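Local coordinates for folylpolyglutamate synthase protein FOLC (Mycobacterium tuberculosis, PDB 2VOS), which probably catalyses the ATP-dependent addition of glutamate to dihydropteroate and to tetrahydrofolate, giving dihydrofolate and folylpolyglutamates, at residues A25-V30 and Q102-R107; A52-D55 and S59-R62; A118-T123 and E153-M158; K385-I390 and E415-A420. All coordinates share one frame; numbering follows the deposited sequence.

Contact 1. Residues A25-V30 and Q102-R107; sequences ASLLQV and QSPVER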
loop_
_atom_site.group_PDB
_atom_site.type_symbol
_atom_site.label_atom_id
_atom_site.label_comp_id
_atom_site.label_asym_id
_atom_site.label_seq_id
_atom_site.Cartn_x
_atom_site.Cartn_y
_atom_site.Cartn_z
ATOM N N ALA A 25 -22.205 -13.305 -3.886
ATOM C CA ALA A 25 -23.377 -12.469 -3.921
ATOM C C ALA A 25 -23.596 -11.818 -2.554
ATOM O O ALA A 25 -23.900 -10.621 -2.478
ATOM C CB ALA A 25 -24.589 -13.276 -4.341
ATOM N N SER A 26 -23.448 -12.604 -1.479
ATOM C CA SER A 26 -23.556 -12.050 -0.113
ATOM C C SER A 26 -22.518 -10.980 0.081
ATOM O O SER A 26 -22.806 -9.937 0.633
ATOM C CB SER A 26 -23.414 -13.127 0.985
ATOM O OG SER A 26 -24.504 -14.048 0.924
ATOM N N LEU A 27 -21.299 -11.219 -0.366
ATOM C CA LEU A 27 -20.282 -10.191 -0.252
ATOM C C LEU A 27 -20.724 -8.897 -0.948
ATOM O O LEU A 27 -20.552 -7.802 -0.418
ATOM C CB LEU A 27 -18.967 -10.684 -0.833
ATOM C CG LEU A 27 -17.891 -9.631 -0.654
ATOM C CD1 LEU A 27 -16.612 -10.196 -0.157
ATOM C CD2 LEU A 27 -17.638 -8.978 -1.958
ATOM N N LEU A 28 -21.309 -9.015 -2.140
ATOM C CA LEU A 28 -21.772 -7.803 -2.862
ATOM C C LEU A 28 -22.874 -7.040 -2.079
ATOM O O LEU A 28 -22.913 -5.794 -2.034
ATOM C CB LEU A 28 -22.299 -8.204 -4.250
ATOM C CG LEU A 28 -21.126 -8.672 -5.144
ATOM C CD1 LEU A 28 -21.540 -8.962 -6.586
ATOM C CD2 LEU A 28 -20.054 -7.644 -5.172
ATOM N N GLN A 29 -23.762 -7.801 -1.460
ATOM C CA GLN A 29 -24.790 -7.209 -0.613
ATOM C C GLN A 29 -24.144 -6.386 0.518
ATOM O O GLN A 29 -24.538 -5.243 0.797
ATOM C CB GLN A 29 -25.568 -8.349 0.030
ATOM C CG GLN A 29 -27.048 -8.244 0.105
ATOM C CD GLN A 29 -27.673 -9.637 0.265
ATOM O OE1 GLN A 29 -27.442 -10.333 1.256
ATOM N NE2 GLN A 29 -28.438 -10.050 -0.727
ATOM N N VAL A 30 -23.175 -6.978 1.216
ATOM C CA VAL A 30 -22.507 -6.220 2.271
ATOM C C VAL A 30 -21.869 -4.939 1.770
ATOM O O VAL A 30 -21.983 -3.878 2.435
ATOM C CB VAL A 30 -21.501 -7.066 3.058
ATOM C CG1 VAL A 30 -20.606 -6.140 4.021
ATOM C CG2 VAL A 30 -22.260 -8.189 3.824
ATOM N N GLN A 102 -8.674 -5.441 -5.929
ATOM C CA GLN A 102 -9.786 -6.107 -6.661
ATOM C C GLN A 102 -11.024 -6.419 -5.842
ATOM O O GLN A 102 -12.168 -6.241 -6.325
ATOM C CB GLN A 102 -9.303 -7.401 -7.288
ATOM C CG GLN A 102 -8.093 -7.218 -8.138
ATOM C CD GLN A 102 -7.482 -8.558 -8.478
ATOM O OE1 GLN A 102 -6.471 -8.995 -7.859
ATOM N NE2 GLN A 102 -8.056 -9.220 -9.502
ATOM N N SER A 103 -10.830 -6.897 -4.609
ATOM C CA SER A 103 -11.951 -7.330 -3.802
ATOM C C SER A 103 -11.722 -6.878 -2.370
ATOM O O SER A 103 -10.597 -6.894 -1.903
ATOM C CB SER A 103 -12.089 -8.864 -3.881
ATOM O OG SER A 103 -12.984 -9.315 -2.872
ATOM N N PRO A 104 -12.786 -6.470 -1.658
ATOM C CA PRO A 104 -12.518 -6.013 -0.323
ATOM C C PRO A 104 -12.000 -7.120 0.623
ATOM O O PRO A 104 -11.451 -6.778 1.678
ATOM C CB PRO A 104 -13.900 -5.518 0.165
ATOM C CG PRO A 104 -14.884 -6.204 -0.668
ATOM C CD PRO A 104 -14.219 -6.399 -2.019
ATOM N N VAL A 105 -12.169 -8.417 0.293
ATOM C CA VAL A 105 -11.560 -9.474 1.149
ATOM C C VAL A 105 -10.064 -9.226 1.327
ATOM O O VAL A 105 -9.443 -9.699 2.317
ATOM C CB VAL A 105 -11.814 -10.964 0.628
ATOM C CG1 VAL A 105 -13.279 -11.205 0.462
ATOM C CG2 VAL A 105 -11.090 -11.287 -0.694
ATOM N N GLU A 106 -9.451 -8.487 0.393
ATOM C CA GLU A 106 -8.008 -8.307 0.470
ATOM C C GLU A 106 -7.650 -7.534 1.738
ATOM O O GLU A 106 -6.488 -7.510 2.146
ATOM C CB GLU A 106 -7.492 -7.453 -0.695
ATOM C CG GLU A 106 -7.450 -8.179 -2.053
ATOM C CD GLU A 106 -7.391 -7.139 -3.187
ATOM O OE1 GLU A 106 -6.607 -6.156 -3.061
ATOM O OE2 GLU A 106 -8.180 -7.260 -4.155
ATOM N N ARG A 107 -8.617 -6.802 2.258
ATOM C CA ARG A 107 -8.346 -5.896 3.420
ATOM C C ARG A 107 -8.187 -6.656 4.724
ATOM O O ARG A 107 -7.719 -6.073 5.683
ATOM C CB ARG A 107 -9.504 -4.912 3.632
ATOM C CG ARG A 107 -9.650 -3.992 2.385
ATOM C CD ARG A 107 -10.962 -3.204 2.419
ATOM N NE ARG A 107 -10.914 -2.159 1.363
ATOM C CZ ARG A 107 -10.433 -0.906 1.530
ATOM N NH1 ARG A 107 -9.965 -0.469 2.728
ATOM N NH2 ARG A 107 -10.445 -0.064 0.479
#
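Leu27 of helix 23-34 meets Pro104 and Val105 of the loop between strands 93-96 and 108-110. Along the helix, Ser26 comes first. It faces helix 117-140, where it touches Val121, and its OG bonds to Asp22 O within its own helix. Leu27 follows and makes both contacts. Its CG lies anti to the backbone N (chi1 -177°), which sends the two methyl groups across toward the loop. CD1 meets the CG1 branch of Val105 at 3.5 Å, and the two side chains cross at about a right angle. CD2 approaches Pro104 CG, on the outer part of the pyrrolidine ring, at 4.1 Å. Tyr120 of helix 117-140 packs on both Leu27 and Pro104. One turn on from Ser26, Val30 turns to Tyr124 of the same helix.

The loop is held in shape by its own polar bonds. Glu106 OE2 accepts from Gln102 N at 2.6 Å, through its syn lone pair. The same OE2 atom accepts from Ser103 N at 2.7 Å, a donor standing above the carboxylate plane. Two bonds on one oxygen help hold the turn that carries Pro104 and Val105. No hydrogen bond joins the two segments. The union is small, buried and wholly apolar, so it depends on the fit of one leucine fork against two aliphatic side chains.

Contact 2. Residues A52-D55 and S59-R62; sequences ALMD and SPQR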
loop_
_atom_site.group_PDB
_atom_site.type_symbol
_atom_site.label_atom_id
_atom_site.label_comp_id
_atom_site.label_asym_id
_atom_site.label_seq_id
_atom_site.Cartn_x
_atom_site.Cartn_y
_atom_site.Cartn_z
ATOM N N ALA A 52 -15.749 3.632 20.886
ATOM C CA ALA A 52 -16.966 3.122 21.468
ATOM C C ALA A 52 -17.287 1.723 20.944
ATOM O O ALA A 52 -17.701 0.850 21.709
ATOM C CB ALA A 52 -18.142 4.091 21.212
ATOM N N LEU A 53 -17.188 1.540 19.625
ATOM C CA LEU A 53 -17.486 0.220 19.030
ATOM C C LEU A 53 -16.551 -0.867 19.595
ATOM O O LEU A 53 -17.016 -1.978 19.960
ATOM C CB LEU A 53 -17.369 0.283 17.529
ATOM C CG LEU A 53 -17.668 -1.071 16.821
ATOM C CD1 LEU A 53 -19.057 -1.675 17.213
ATOM C CD2 LEU A 53 -17.513 -0.956 15.301
HETATM N N MSE A 54 -15.245 -0.591 19.643
HETATM C CA MSE A 54 -14.284 -1.547 20.232
HETATM C C MSE A 54 -14.686 -1.877 21.688
HETATM O O MSE A 54 -14.649 -3.028 22.084
HETATM C CB MSE A 54 -12.871 -0.971 20.275
HETATM C CG MSE A 54 -12.110 -0.965 18.974
HETATM SE SE MSE A 54 -12.154 -2.728 18.056
HETATM C CE MSE A 54 -13.257 -1.894 16.779
ATOM N N ASP A 55 -15.071 -0.872 22.491
ATOM C CA ASP A 55 -15.589 -1.185 23.833
ATOM C C ASP A 55 -16.748 -2.195 23.848
ATOM O O ASP A 55 -16.747 -3.140 24.639
ATOM C CB ASP A 55 -16.063 0.065 24.571
ATOM C CG ASP A 55 -14.940 0.876 25.043
ATOM O OD1 ASP A 55 -13.769 0.522 24.692
ATOM O OD2 ASP A 55 -15.210 1.870 25.753
ATOM N N SER A 59 -13.124 -4.941 23.139
ATOM C CA SER A 59 -11.707 -4.522 22.891
ATOM C C SER A 59 -10.839 -5.623 22.254
ATOM O O SER A 59 -9.720 -5.891 22.696
ATOM C CB SER A 59 -11.035 -3.967 24.175
ATOM O OG SER A 59 -11.727 -2.793 24.599
ATOM N N PRO A 60 -11.358 -6.271 21.191
ATOM C CA PRO A 60 -10.596 -7.322 20.526
ATOM C C PRO A 60 -9.207 -6.843 20.078
ATOM O O PRO A 60 -8.223 -7.621 20.045
ATOM C CB PRO A 60 -11.512 -7.690 19.339
ATOM C CG PRO A 60 -12.315 -6.361 19.060
ATOM C CD PRO A 60 -12.624 -5.968 20.488
ATOM N N GLN A 61 -9.102 -5.553 19.750
ATOM C CA GLN A 61 -7.884 -5.001 19.151
ATOM C C GLN A 61 -6.835 -4.841 20.220
ATOM O O GLN A 61 -5.668 -4.583 19.908
ATOM C CB GLN A 61 -8.171 -3.658 18.442
ATOM C CG GLN A 61 -8.102 -2.407 19.387
ATOM C CD GLN A 61 -9.290 -2.246 20.360
ATOM O OE1 GLN A 61 -10.163 -3.069 20.410
ATOM N NE2 GLN A 61 -9.305 -1.149 21.120
ATOM N N ARG A 62 -7.188 -5.107 21.470
ATOM C CA ARG A 62 -6.163 -5.137 22.518
ATOM C C ARG A 62 -5.768 -6.557 22.932
ATOM O O ARG A 62 -4.974 -6.715 23.879
ATOM C CB ARG A 62 -6.616 -4.312 23.753
ATOM C CG ARG A 62 -6.769 -2.810 23.353
ATOM C CD ARG A 62 -6.855 -1.835 24.528
ATOM N NE ARG A 62 -7.110 -0.488 23.989
ATOM C CZ ARG A 62 -6.156 0.334 23.552
ATOM N NH1 ARG A 62 -6.478 1.523 23.054
ATOM N NH2 ARG A 62 -4.883 -0.036 23.634
HETATM O O HOH W 1 -10.852 -0.590 23.454
#
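Met54, present as selenomethionine, and Ser59 are joined by the one direct hydrogen bond between residues 52-55 and 59-62. Ser59 N donates to Met54 O at 2.7 Å. The bond spans five residues and draws the chain back against the end of helix 48-56.

Packing of side chains comes next. Bends at chi2 (-49°) and chi3 (110°) bring SE of Met54 against Pro60 and Gln61. Its SE atom rests on Pro60 CG at 3.8 Å. SE also lies 3.1 Å from Gln61 OE1, a close approach. That oxygen is buried here and has no hydrogen-bond partner in the model. The amide of Gln61 crosses the Met54 chain obliquely, with Gln61 CD 3.4 Å from Met54 CG.

Water supplies the third kind of link. One molecule lies 2.6 Å from Ser59 OG. It accepts from Gln61 NE2 at 2.9 Å and gives a long, weak bond to Asp55 OD1. Gln61 NE2 also donates to Val186 O, and these two acceptors help fix which way the amide is turned.

The turn leads from helix 48-56 toward strand 66-70 of the central sheet. Helix 151-165 lies against it, with Ala157 on Met54, Phe160 on Gln61 and Ala164 on Pro60. Leu53 meanwhile packs on helix 117-140.

Contact 3. Residues A118-T123 and E153-M158; sequences AQYVAT and EVLTAM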
loop_
_atom_site.group_PDB
_atom_site.type_symbol
_atom_site.label_atom_id
_atom_site.label_comp_id
_atom_site.label_asym_id
_atom_site.label_seq_id
_atom_site.Cartn_x
_atom_site.Cartn_y
_atom_site.Cartn_z
ATOM N N ALA A 118 -17.203 -15.626 2.342
ATOM C CA ALA A 118 -18.120 -16.068 3.394
ATOM C C ALA A 118 -17.684 -15.542 4.810
ATOM O O ALA A 118 -18.480 -15.047 5.612
ATOM C CB ALA A 118 -18.215 -17.623 3.330
ATOM N N GLN A 119 -16.397 -15.610 5.094
ATOM C CA GLN A 119 -15.880 -15.171 6.362
ATOM C C GLN A 119 -16.027 -13.667 6.459
ATOM O O GLN A 119 -16.196 -13.152 7.573
ATOM C CB GLN A 119 -14.400 -15.505 6.448
ATOM C CG GLN A 119 -14.143 -16.946 6.897
ATOM C CD GLN A 119 -12.833 -17.596 6.367
ATOM O OE1 GLN A 119 -11.993 -16.997 5.653
ATOM N NE2 GLN A 119 -12.687 -18.858 6.713
ATOM N N TYR A 120 -15.881 -12.946 5.323
ATOM C CA TYR A 120 -15.949 -11.464 5.351
ATOM C C TYR A 120 -17.363 -11.064 5.742
ATOM O O TYR A 120 -17.584 -10.193 6.597
ATOM C CB TYR A 120 -15.565 -10.929 3.973
ATOM C CG TYR A 120 -15.648 -9.426 3.736
ATOM C CD1 TYR A 120 -14.525 -8.612 3.916
ATOM C CD2 TYR A 120 -16.821 -8.817 3.287
ATOM C CE1 TYR A 120 -14.574 -7.211 3.670
ATOM C CE2 TYR A 120 -16.871 -7.365 3.035
ATOM C CZ TYR A 120 -15.735 -6.612 3.226
ATOM O OH TYR A 120 -15.716 -5.240 2.976
ATOM N N VAL A 121 -18.340 -11.689 5.079
ATOM C CA VAL A 121 -19.773 -11.479 5.405
ATOM C C VAL A 121 -20.077 -11.875 6.858
ATOM O O VAL A 121 -20.726 -11.112 7.546
ATOM C CB VAL A 121 -20.693 -12.268 4.404
ATOM C CG1 VAL A 121 -22.147 -12.250 4.809
ATOM C CG2 VAL A 121 -20.518 -11.691 2.984
ATOM N N ALA A 122 -19.621 -13.064 7.324
ATOM C CA ALA A 122 -19.887 -13.491 8.701
ATOM C C ALA A 122 -19.283 -12.490 9.687
ATOM O O ALA A 122 -19.855 -12.228 10.717
ATOM C CB ALA A 122 -19.294 -14.891 8.964
ATOM N N THR A 123 -18.111 -11.936 9.369
ATOM C CA THR A 123 -17.491 -10.944 10.258
ATOM C C THR A 123 -18.338 -9.678 10.344
ATOM O O THR A 123 -18.586 -9.181 11.422
ATOM C CB THR A 123 -16.039 -10.636 9.821
ATOM O OG1 THR A 123 -15.311 -11.870 9.840
ATOM C CG2 THR A 123 -15.355 -9.679 10.773
ATOM N N GLU A 153 -14.175 2.875 9.159
ATOM C CA GLU A 153 -14.316 2.488 10.568
ATOM C C GLU A 153 -14.866 1.057 10.717
ATOM O O GLU A 153 -14.346 0.256 11.478
ATOM C CB GLU A 153 -15.207 3.496 11.287
ATOM C CG GLU A 153 -14.450 4.760 11.604
ATOM C CD GLU A 153 -15.370 5.893 12.104
ATOM O OE1 GLU A 153 -16.600 5.734 12.132
ATOM O OE2 GLU A 153 -14.853 6.953 12.475
ATOM N N VAL A 154 -15.900 0.737 9.966
ATOM C CA VAL A 154 -16.472 -0.593 10.002
ATOM C C VAL A 154 -15.483 -1.664 9.492
ATOM O O VAL A 154 -15.354 -2.724 10.128
ATOM C CB VAL A 154 -17.812 -0.648 9.237
ATOM C CG1 VAL A 154 -18.350 -2.072 9.269
ATOM C CG2 VAL A 154 -18.822 0.334 9.889
ATOM N N LEU A 155 -14.798 -1.412 8.364
ATOM C CA LEU A 155 -13.803 -2.364 7.887
ATOM C C LEU A 155 -12.732 -2.602 8.936
ATOM O O LEU A 155 -12.269 -3.724 9.146
ATOM C CB LEU A 155 -13.141 -1.858 6.613
ATOM C CG LEU A 155 -14.005 -1.836 5.371
ATOM C CD1 LEU A 155 -13.310 -0.992 4.219
ATOM C CD2 LEU A 155 -14.365 -3.263 4.941
ATOM N N THR A 156 -12.343 -1.540 9.629
ATOM C CA THR A 156 -11.254 -1.645 10.585
ATOM C C THR A 156 -11.746 -2.473 11.766
ATOM O O THR A 156 -11.034 -3.340 12.248
ATOM C CB THR A 156 -10.804 -0.267 11.021
ATOM O OG1 THR A 156 -10.164 0.363 9.889
ATOM C CG2 THR A 156 -9.790 -0.346 12.226
ATOM N N ALA A 157 -12.991 -2.250 12.190
ATOM C CA ALA A 157 -13.530 -3.038 13.265
ATOM C C ALA A 157 -13.660 -4.505 12.863
ATOM O O ALA A 157 -13.382 -5.414 13.646
ATOM C CB ALA A 157 -14.903 -2.478 13.711
HETATM N N MSE A 158 -14.109 -4.729 11.639
HETATM C CA MSE A 158 -14.131 -6.093 11.121
HETATM C C MSE A 158 -12.770 -6.772 11.182
HETATM O O MSE A 158 -12.670 -7.948 11.581
HETATM C CB MSE A 158 -14.674 -6.106 9.671
HETATM C CG MSE A 158 -16.171 -5.814 9.588
HETATM SE SE MSE A 158 -16.644 -5.522 7.692
HETATM C CE MSE A 158 -16.123 -7.216 6.927
#
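Helices 117-140 and 151-165 pack together in the ATP-binding domain of this Mur-ligase-type enzyme, and a Met-aromatic contact between Tyr120 and Met158 lies between them. The second helix falls in the Mur ligase middle domain, a family of the P-loop NTPase clan. Over these segments the axes pass 10.9 Å apart at an angle of 107°. That wide spacing is filled by large side chains.

Met158, present as selenomethionine, supplies the main one. Its chain is extended as far as SE and then bends at chi3 (60°), which turns the terminal methyl onto the tyrosine. CE sits over the centre of one ring face, 3.6 Å from the centroid, as a CH-pi contact. SE stands farther off above the same face, at 5.0 Å from the centroid. The two side chains cross at about a right angle.

Leu155 meets the far end of the ring obliquely. Its CD2 lies 3.1 Å from Tyr120 OH, a tight fit. The hydroxyl has its polar partner in Glu31 OE2 of helix 23-34, which helps fix the end of the ring. Leu34 of that helix also packs on Tyr120, so a third helix shares this core.

Thr123 faces Met158 with its methyl group. Its hydroxyl turns back to its own helix, where OG1 donates to Gln119 O at 2.8 Å. Thr123 N reaches that carbonyl from the opposite face of its plane. The methyl CG2 is left to press on the other helix, 3.3 Å from Met158 O and 3.8 Å from Met158 CB.

Contact 4. Residues K385-I390 and E415-A420; sequences KDVDGI and EALALA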
loop_
_atom_site.group_PDB
_atom_site.type_symbol
_atom_site.label_atom_id
_atom_site.label_comp_id
_atom_site.label_asym_id
_atom_site.label_seq_id
_atom_site.Cartn_x
_atom_site.Cartn_y
_atom_site.Cartn_z
ATOM N N LYS A 385 -5.010 13.750 -6.661
ATOM C CA LYS A 385 -3.550 13.529 -6.781
ATOM C C LYS A 385 -2.753 14.615 -7.484
ATOM O O LYS A 385 -3.285 15.486 -8.223
ATOM C CB LYS A 385 -3.253 12.188 -7.489
ATOM C CG LYS A 385 -4.021 11.046 -6.895
ATOM C CD LYS A 385 -3.891 11.012 -5.388
ATOM C CE LYS A 385 -4.491 9.675 -4.906
ATOM N NZ LYS A 385 -4.667 9.563 -3.425
ATOM N N ASP A 386 -1.440 14.562 -7.302
ATOM C CA ASP A 386 -0.574 15.461 -8.036
ATOM C C ASP A 386 -0.383 14.878 -9.440
ATOM O O ASP A 386 0.662 14.302 -9.761
ATOM C CB ASP A 386 0.757 15.621 -7.308
ATOM C CG ASP A 386 1.672 16.625 -7.993
ATOM O OD1 ASP A 386 1.326 17.150 -9.086
ATOM O OD2 ASP A 386 2.736 16.905 -7.408
ATOM N N VAL A 387 -1.399 15.055 -10.278
ATOM C CA VAL A 387 -1.382 14.569 -11.671
ATOM C C VAL A 387 -0.169 15.043 -12.459
ATOM O O VAL A 387 0.507 14.242 -13.112
ATOM C CB VAL A 387 -2.655 15.018 -12.420
ATOM C CG1 VAL A 387 -2.766 14.277 -13.746
ATOM C CG2 VAL A 387 -3.865 14.729 -11.523
ATOM N N ASP A 388 0.113 16.339 -12.399
ATOM C CA ASP A 388 1.261 16.878 -13.161
ATOM C C ASP A 388 2.625 16.264 -12.694
ATOM O O ASP A 388 3.458 15.893 -13.530
ATOM C CB ASP A 388 1.282 18.406 -13.083
ATOM C CG ASP A 388 2.365 19.003 -13.937
ATOM O OD1 ASP A 388 2.265 18.887 -15.195
ATOM O OD2 ASP A 388 3.309 19.596 -13.343
ATOM N N GLY A 389 2.816 16.117 -11.379
ATOM C CA GLY A 389 3.997 15.434 -10.849
ATOM C C GLY A 389 4.090 13.961 -11.297
ATOM O O GLY A 389 5.184 13.437 -11.600
ATOM N N ILE A 390 2.959 13.254 -11.313
ATOM C CA ILE A 390 2.939 11.888 -11.885
ATOM C C ILE A 390 3.384 11.881 -13.368
ATOM O O ILE A 390 4.237 11.081 -13.747
ATOM C CB ILE A 390 1.555 11.235 -11.742
ATOM C CG1 ILE A 390 1.296 10.964 -10.244
ATOM C CG2 ILE A 390 1.488 9.884 -12.480
ATOM C CD1 ILE A 390 -0.210 10.934 -9.843
ATOM N N GLU A 415 -10.813 13.875 -20.672
ATOM C CA GLU A 415 -10.451 15.101 -21.328
ATOM C C GLU A 415 -9.505 15.908 -20.424
ATOM O O GLU A 415 -8.489 16.451 -20.867
ATOM C CB GLU A 415 -11.734 15.885 -21.697
ATOM C CG GLU A 415 -12.695 15.037 -22.602
ATOM C CD GLU A 415 -13.884 14.310 -21.846
ATOM O OE1 GLU A 415 -13.713 13.530 -20.852
ATOM O OE2 GLU A 415 -15.030 14.542 -22.317
ATOM N N ALA A 416 -9.809 15.962 -19.138
ATOM C CA ALA A 416 -8.912 16.693 -18.261
ATOM C C ALA A 416 -7.545 15.992 -18.214
ATOM O O ALA A 416 -6.514 16.659 -18.212
ATOM C CB ALA A 416 -9.515 16.844 -16.836
ATOM N N LEU A 417 -7.535 14.654 -18.168
ATOM C CA LEU A 417 -6.270 13.913 -18.034
ATOM C C LEU A 417 -5.461 14.009 -19.365
ATOM O O LEU A 417 -4.226 14.151 -19.372
ATOM C CB LEU A 417 -6.542 12.451 -17.663
ATOM C CG LEU A 417 -5.313 11.548 -17.445
ATOM C CD1 LEU A 417 -4.403 12.223 -16.416
ATOM C CD2 LEU A 417 -5.685 10.134 -16.999
ATOM N N ALA A 418 -6.169 13.910 -20.481
ATOM C CA ALA A 418 -5.557 14.087 -21.790
ATOM C C ALA A 418 -4.820 15.448 -21.940
ATOM O O ALA A 418 -3.722 15.527 -22.487
ATOM C CB ALA A 418 -6.659 13.992 -22.899
ATOM N N LEU A 419 -5.476 16.521 -21.542
ATOM C CA LEU A 419 -4.847 17.837 -21.555
ATOM C C LEU A 419 -3.613 17.894 -20.620
ATOM O O LEU A 419 -2.548 18.334 -21.034
ATOM C CB LEU A 419 -5.897 18.862 -21.149
ATOM C CG LEU A 419 -5.641 20.350 -21.013
ATOM C CD1 LEU A 419 -5.184 20.974 -22.358
ATOM C CD2 LEU A 419 -6.989 20.942 -20.560
ATOM N N ALA A 420 -3.766 17.440 -19.365
ATOM C CA ALA A 420 -2.645 17.347 -18.423
ATOM C C ALA A 420 -1.467 16.601 -19.079
ATOM O O ALA A 420 -0.354 17.128 -19.126
ATOM C CB ALA A 420 -3.071 16.664 -17.099
HETATM O O HOH W 2 0.093 18.042 -16.592
#
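Val387 carries this small contact and packs on Leu417 and Ala420. One branch does the touching. CG1 of Val387 lies anti to the backbone N (chi1 -168°) and points at the second helix. It meets Leu417 CD1 at 3.7 Å and Ala420 CB at 4.1 Å. Leu417 packs further on Val403 of strand 400-403, so this side runs into the core.

The other side is looser and polar. Asp388 does not touch residues 415-420 directly. A water bridges the gap, donating to Asp388 OD1 at 2.7 Å and to Ala420 O at 2.7 Å. Asp388 OD2 forms a salt bridge with Arg424, one turn farther along helix 414-425.

Asp386 starts the first helix as its N-cap. Its OD1 accepts from Gly389 N at 2.9 Å, from well above the carboxylate plane. Just before it, Lys385 NZ forms a salt bridge with Asp200, a magnesium ligand.

Helices 387-394 and 414-425 link the adjacent parallel strands 374-379, 400-403 and 430-432. Side-by-side packing of this kind belongs to consecutive beta-alpha-beta crossovers, here in the glutamate ligase domain of the Mur ligase family.

How the contacts relate
From the N terminus, contact 1 closes the first long loop, bringing helix 23-34 onto the segment before strand 108-110. Contact 2 is nested inside that loop and closes a short turn after helix 48-56. Contact 3 opens only after contact 1 has closed, and joins helices 117-140 and 151-165. It touches both earlier contacts: Tyr120 and Val121 reach contact 1, and Ala157 reaches Leu53 of contact 2. Contact 3 thus connects contacts 1 and 2, which do not touch each other. Contact 4 follows much later, within the glutamate ligase domain, its centre about 35 Å from that of contact 3. It closes the loop through strand 400-403 and joins helices 387-394 and 414-425. No loops cross.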